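Long-range contacts in conserved hypothetical secreted protein (Helicobacter pylori, PDB 4RNZ), which is a cell shape-determining M23B metallopeptidase that probably cleaves peptidoglycan peptides with the help of a bound zinc ion: residues 192-197 with 222-227; 250-255 with 263-268. All blocks are in the same frame, centred on the assembly; numbering follows the deposited sequence.

Contact 1 of 2, residues 192-197 with 222-227; sequences ETPVKY and VDYAAK. With ZN (zinc ion), chain B.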
loop_
_atom_site.group_PDB
_atom_site.type_symbol
_atom_site.label_atom_id
_atom_site.label_comp_id
_atom_site.label_asym_id
_atom_site.label_seq_id
_atom_site.Cartn_x
_atom_site.Cartn_y
_atom_site.Cartn_z
ATOM N N GLU A 192 -10.204 -6.043 -13.728
ATOM C CA GLU A 192 -11.563 -6.406 -14.155
ATOM C C GLU A 192 -12.368 -6.741 -12.927
ATOM O O GLU A 192 -11.857 -7.344 -11.993
ATOM C CB GLU A 192 -11.535 -7.645 -15.040
ATOM C CG GLU A 192 -11.069 -7.361 -16.441
ATOM C CD GLU A 192 -11.028 -8.592 -17.325
ATOM O OE1 GLU A 192 -11.271 -9.739 -16.850
ATOM O OE2 GLU A 192 -10.738 -8.410 -18.528
ATOM N N THR A 193 -13.634 -6.365 -12.939
ATOM C CA THR A 193 -14.545 -6.712 -11.886
ATOM C C THR A 193 -14.575 -8.235 -11.746
ATOM O O THR A 193 -14.786 -8.916 -12.724
ATOM C CB THR A 193 -15.934 -6.197 -12.242
ATOM O OG1 THR A 193 -15.881 -4.776 -12.353
ATOM C CG2 THR A 193 -16.918 -6.578 -11.201
ATOM N N PRO A 194 -14.338 -8.762 -10.522
ATOM C CA PRO A 194 -14.059 -10.188 -10.328
ATOM C C PRO A 194 -15.267 -11.079 -10.097
ATOM O O PRO A 194 -15.089 -12.270 -9.890
ATOM C CB PRO A 194 -13.185 -10.202 -9.062
ATOM C CG PRO A 194 -13.639 -9.027 -8.284
ATOM C CD PRO A 194 -14.062 -7.983 -9.300
ATOM N N VAL A 195 -16.474 -10.515 -10.113
ATOM C CA VAL A 195 -17.688 -11.282 -9.795
ATOM C C VAL A 195 -18.894 -10.615 -10.448
ATOM O O VAL A 195 -18.848 -9.414 -10.781
ATOM C CB VAL A 195 -17.898 -11.370 -8.264
ATOM C CG1 VAL A 195 -18.319 -10.023 -7.679
ATOM C CG2 VAL A 195 -18.906 -12.440 -7.896
ATOM N N LYS A 196 -19.951 -11.388 -10.690
ATOM C CA LYS A 196 -21.202 -10.790 -11.139
ATOM C C LYS A 196 -21.966 -10.372 -9.902
ATOM O O LYS A 196 -22.457 -11.198 -9.172
ATOM C CB LYS A 196 -22.054 -11.776 -11.950
ATOM C CG LYS A 196 -23.208 -11.069 -12.652
ATOM C CD LYS A 196 -22.730 -10.505 -13.979
ATOM C CE LYS A 196 -23.790 -9.672 -14.718
ATOM N NZ LYS A 196 -23.215 -9.307 -16.053
ATOM N N TYR A 197 -22.029 -9.084 -9.644
ATOM C CA TYR A 197 -22.658 -8.599 -8.426
ATOM C C TYR A 197 -24.037 -8.068 -8.736
ATOM O O TYR A 197 -24.270 -7.629 -9.859
ATOM C CB TYR A 197 -21.815 -7.509 -7.789
ATOM C CG TYR A 197 -21.621 -6.268 -8.607
ATOM C CD1 TYR A 197 -20.546 -6.145 -9.484
ATOM C CD2 TYR A 197 -22.490 -5.192 -8.470
ATOM C CE1 TYR A 197 -20.359 -4.982 -10.231
ATOM C CE2 TYR A 197 -22.316 -4.018 -9.194
ATOM C CZ TYR A 197 -21.245 -3.919 -10.064
ATOM O OH TYR A 197 -21.086 -2.774 -10.781
ATOM N N VAL A 222 -14.102 -3.375 -1.566
ATOM C CA VAL A 222 -15.448 -3.188 -2.103
ATOM C C VAL A 222 -16.186 -4.463 -1.755
ATOM O O VAL A 222 -15.671 -5.552 -1.980
ATOM C CB VAL A 222 -15.442 -3.021 -3.632
ATOM C CG1 VAL A 222 -16.872 -2.915 -4.163
ATOM C CG2 VAL A 222 -14.630 -1.813 -4.026
ATOM N N ASP A 223 -17.373 -4.319 -1.183
ATOM C CA ASP A 223 -18.248 -5.458 -0.918
ATOM C C ASP A 223 -19.231 -5.572 -2.068
ATOM O O ASP A 223 -20.000 -4.647 -2.346
ATOM C CB ASP A 223 -18.985 -5.297 0.413
ATOM C CG ASP A 223 -18.072 -5.477 1.603
ATOM O OD1 ASP A 223 -16.938 -5.955 1.426
ATOM O OD2 ASP A 223 -18.477 -5.146 2.725
ATOM N N TYR A 224 -19.163 -6.706 -2.753
ATOM C CA TYR A 224 -20.014 -6.968 -3.909
ATOM C C TYR A 224 -21.053 -7.954 -3.448
ATOM O O TYR A 224 -20.703 -9.085 -3.112
ATOM C CB TYR A 224 -19.232 -7.624 -5.033
ATOM C CG TYR A 224 -18.243 -6.761 -5.801
ATOM C CD1 TYR A 224 -18.667 -5.777 -6.694
ATOM C CD2 TYR A 224 -16.866 -6.986 -5.681
ATOM C CE1 TYR A 224 -17.754 -5.025 -7.412
ATOM C CE2 TYR A 224 -15.959 -6.249 -6.397
ATOM C CZ TYR A 224 -16.402 -5.273 -7.268
ATOM O OH TYR A 224 -15.468 -4.548 -7.972
ATOM N N ALA A 225 -22.307 -7.528 -3.380
ATOM C CA ALA A 225 -23.394 -8.462 -3.057
ATOM C C ALA A 225 -23.563 -9.412 -4.239
ATOM O O ALA A 225 -23.662 -8.982 -5.380
ATOM C CB ALA A 225 -24.691 -7.715 -2.766
ATOM N N ALA A 226 -23.521 -10.703 -3.966
ATOM C CA ALA A 226 -23.702 -11.703 -4.993
ATOM C C ALA A 226 -24.319 -12.943 -4.406
ATOM O O ALA A 226 -24.255 -13.168 -3.213
ATOM C CB ALA A 226 -22.377 -12.057 -5.613
ATOM N N LYS A 227 -24.857 -13.773 -5.277
ATOM C CA LYS A 227 -25.425 -15.054 -4.885
ATOM C C LYS A 227 -24.382 -16.002 -4.373
ATOM O O LYS A 227 -23.267 -16.100 -4.912
ATOM C CB LYS A 227 -26.139 -15.700 -6.075
ATOM C CG LYS A 227 -26.673 -17.091 -5.778
ATOM C CD LYS A 227 -27.771 -17.494 -6.739
ATOM C CE LYS A 227 -28.464 -18.758 -6.265
ATOM N NZ LYS A 227 -29.817 -18.840 -6.877
HETATM ZN ZN ZN B . -15.674 -5.514 2.876
HETATM O O HOH W 1 -16.477 -3.218 -10.031
#
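Y197 and A226 have the nearest pair of CA atoms, 4.7 Å apart; the backbones come closer still where Y197 CA lies 3.2 Å from A225 O. No direct hydrogen bond joins the two segments: 192-197 is an irregular connection leading into strand 199-202, whereas 222-227 starts as a strand and ends as a loop. Side chains therefore carry the contact, above all Y224, which points toward the loop 192-197. Its CD1 meets CD1 of Y197 at 3.4 Å. The two rings cross obliquely, centroids 5.1 Å apart and planes at 36°. Y197 reaches this place because its CG sits between the backbone N and the carbonyl carbon (chi1 62°), which folds the ring back until T193 CG2 lies at its edge, in plane.

The strand belongs to the antiparallel sheet of the M23 peptidase domain, where neighbouring residues divide the work. D223 OD1 binds the zinc ion at 2.0 Å, in company with E34, H219 and H301, while the next residue, Y224, turns its ring to the loop. V222 CG1 covers one face of the Y224 ring over its centre, and F302 and L314 also touch this tyrosine.

At the root of the Y224 side chain, V195 CG1 packs against CB at 3.7 Å; farther out, P194 CD meets CE2 at 3.9 Å, the proline crossing the tyrosine at about a right angle. The phenol ends in a water bridge: one water in the ring plane lies 2.7 Å from Y224 OH and also hydrogen-bonds T193 OG1. A226 CB fills in beside V195 CG2 and K196 O.

Contact 2 of 2, residues 250-255 with 263-268; sequences GKVVEI and VYAHMS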
loop_
_atom_site.group_PDB
_atom_site.type_symbol
_atom_site.label_atom_id
_atom_site.label_comp_id
_atom_site.label_asym_id
_atom_site.label_seq_id
_atom_site.Cartn_x
_atom_site.Cartn_y
_atom_site.Cartn_z
ATOM N N GLY A 250 -13.133 -15.022 6.565
ATOM C CA GLY A 250 -13.444 -16.390 6.193
ATOM C C GLY A 250 -12.394 -16.935 5.246
ATOM O O GLY A 250 -11.194 -16.700 5.445
ATOM N N LYS A 251 -12.827 -17.650 4.204
ATOM C CA LYS A 251 -11.893 -18.123 3.177
ATOM C C LYS A 251 -11.480 -16.978 2.264
ATOM O O LYS A 251 -12.326 -16.230 1.773
ATOM C CB LYS A 251 -12.487 -19.260 2.330
ATOM C CG LYS A 251 -12.581 -20.579 3.075
ATOM C CD LYS A 251 -13.149 -21.700 2.229
ATOM C CE LYS A 251 -13.771 -22.770 3.102
ATOM N NZ LYS A 251 -14.281 -23.857 2.232
ATOM N N VAL A 252 -10.187 -16.881 2.017
ATOM C CA VAL A 252 -9.639 -15.770 1.281
ATOM C C VAL A 252 -8.436 -16.200 0.430
ATOM O O VAL A 252 -7.656 -17.096 0.784
ATOM C CB VAL A 252 -9.307 -14.608 2.251
ATOM C CG1 VAL A 252 -8.421 -15.090 3.389
ATOM C CG2 VAL A 252 -8.636 -13.458 1.521
ATOM N N VAL A 253 -8.322 -15.584 -0.732
ATOM C CA VAL A 253 -7.168 -15.746 -1.604
ATOM C C VAL A 253 -6.555 -14.374 -1.759
ATOM O O VAL A 253 -7.274 -13.378 -1.921
ATOM C CB VAL A 253 -7.596 -16.223 -3.016
ATOM C CG1 VAL A 253 -6.425 -16.165 -4.001
ATOM C CG2 VAL A 253 -8.186 -17.620 -2.945
ATOM N N GLU A 254 -5.229 -14.338 -1.730
ATOM C CA GLU A 254 -4.458 -13.126 -1.921
ATOM C C GLU A 254 -3.524 -13.395 -3.071
ATOM O O GLU A 254 -2.890 -14.443 -3.127
ATOM C CB GLU A 254 -3.678 -12.760 -0.643
ATOM C CG GLU A 254 -4.595 -12.640 0.575
ATOM C CD GLU A 254 -3.906 -12.013 1.789
ATOM O OE1 GLU A 254 -2.697 -11.737 1.696
ATOM O OE2 GLU A 254 -4.590 -11.802 2.821
ATOM N N ILE A 255 -3.496 -12.455 -4.005
ATOM C CA ILE A 255 -2.688 -12.541 -5.202
ATOM C C ILE A 255 -1.822 -11.300 -5.296
ATOM O O ILE A 255 -2.286 -10.193 -5.012
ATOM C CB ILE A 255 -3.598 -12.656 -6.449
ATOM C CG1 ILE A 255 -4.234 -14.046 -6.494
ATOM C CG2 ILE A 255 -2.819 -12.371 -7.734
ATOM C CD1 ILE A 255 -5.551 -14.106 -7.263
ATOM N N VAL A 263 -7.047 -8.949 -2.713
ATOM C CA VAL A 263 -7.664 -9.805 -1.690
ATOM C C VAL A 263 -9.095 -10.144 -2.082
ATOM O O VAL A 263 -9.856 -9.257 -2.404
ATOM C CB VAL A 263 -7.669 -9.056 -0.349
ATOM C CG1 VAL A 263 -8.535 -9.754 0.700
ATOM C CG2 VAL A 263 -6.238 -8.880 0.142
ATOM N N TYR A 264 -9.452 -11.420 -2.019
ATOM C CA TYR A 264 -10.776 -11.906 -2.388
ATOM C C TYR A 264 -11.310 -12.738 -1.246
ATOM O O TYR A 264 -10.884 -13.876 -1.085
ATOM C CB TYR A 264 -10.650 -12.814 -3.605
ATOM C CG TYR A 264 -10.024 -12.157 -4.796
ATOM C CD1 TYR A 264 -8.650 -12.061 -4.913
ATOM C CD2 TYR A 264 -10.810 -11.642 -5.810
ATOM C CE1 TYR A 264 -8.065 -11.446 -6.019
ATOM C CE2 TYR A 264 -10.242 -11.037 -6.915
ATOM C CZ TYR A 264 -8.869 -10.954 -7.023
ATOM O OH TYR A 264 -8.318 -10.332 -8.111
ATOM N N ALA A 265 -12.240 -12.189 -0.466
ATOM C CA ALA A 265 -12.633 -12.796 0.802
ATOM C C ALA A 265 -14.110 -13.171 0.877
ATOM O O ALA A 265 -14.945 -12.666 0.123
ATOM C CB ALA A 265 -12.280 -11.866 1.966
ATOM N N HIS A 266 -14.380 -14.031 1.858
ATOM C CA HIS A 266 -15.666 -14.616 2.166
ATOM C C HIS A 266 -16.056 -15.728 1.193
ATOM O O HIS A 266 -17.227 -15.923 0.933
ATOM C CB HIS A 266 -16.771 -13.554 2.253
ATOM C CG HIS A 266 -16.487 -12.478 3.254
ATOM N ND1 HIS A 266 -16.413 -12.723 4.605
ATOM C CD2 HIS A 266 -16.239 -11.157 3.099
ATOM C CE1 HIS A 266 -16.136 -11.601 5.240
ATOM N NE2 HIS A 266 -16.019 -10.638 4.347
ATOM N N MET A 267 -15.088 -16.463 0.682
ATOM C CA MET A 267 -15.374 -17.467 -0.319
ATOM C C MET A 267 -16.039 -18.688 0.327
ATOM O O MET A 267 -15.791 -18.984 1.494
ATOM C CB MET A 267 -14.097 -17.901 -1.019
ATOM C CG MET A 267 -13.403 -16.814 -1.800
ATOM S SD MET A 267 -12.258 -17.576 -2.941
ATOM C CE MET A 267 -11.449 -16.078 -3.465
ATOM N N SER A 268 -16.889 -19.384 -0.433
ATOM C CA SER A 268 -17.441 -20.668 0.011
ATOM C C SER A 268 -16.484 -21.777 -0.381
ATOM O O SER A 268 -16.471 -22.827 0.250
ATOM C CB SER A 268 -18.850 -20.922 -0.541
ATOM O OG SER A 268 -18.888 -20.792 -1.950
#
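V253 and Y264 form the central hydrogen-bonded pair of two antiparallel strands, whose axes run at 172° to one another. Y264 N gives V253 O a bond of 2.9 Å, and V253 N returns one to Y264 O at 3.1 Å. Farther along, M267 N donates to K251 O at 3.0 Å, nearly straight at the hydrogen (173°). The K251 side chain, extended beyond CG, passes M267 O and brings NZ to S268 O at 3.1 Å; the amine approaches from above the carbonyl plane, not along a lone pair.

On one face of the hairpin V252 CG2 packs against V263 CG1 at 3.8 Å and also touches A265 CB. E254 and V263 lie side by side, pointing the same way, with the glutamate carboxylate held by salt bridges to K246 and R261. V253 and Y264 occupy the other face, and M267, beyond the corner at H266, swings its methyl in beside V253. With CG beside its backbone N (chi1 -63°) and an extended chain, M267 delivers CE to V253 CG2 at 3.6 Å. V253 O lies at the edge of the Y264 ring, in its plane, and I255 CD1 reaches Y264 CE1 at 3.9 Å; the phenol OH is bonded to A235 N.

H266 points away from the partner strand. Its ND1 bonds T292 O and its NE2 bonds E34 OE1, so the imidazole is fixed at both nitrogens and holds a zinc ligand from the second shell. Strands 252-257 and 260-267 thus make a beta hairpin of the M23 peptidase sheet, its open end, at H266, bordering the zinc site, away from the turn that joins the two strands.

Contacts 1 and 2 illustrate how one sheet can serve a metal site from separate strands. They follow each other in series along the chain, their centres 13 Å apart, and meet where P194 CB packs on Y264 CE2 at 3.7 Å. F302 of strand 299-306, the strand lying between 222-225 and 260-267 in the sheet, touches both tyrosines, Y224 and Y264. Contact 1 supplies a direct zinc ligand, D223; contact 2 supplies H266, whose side chain lies about 5 Å from the metal and about 4 Å from that of the ligand H301. E34 completes the relation: it binds zinc through OE2 beside D223 and is hydrogen-bonded through OE1 to H266 NE2.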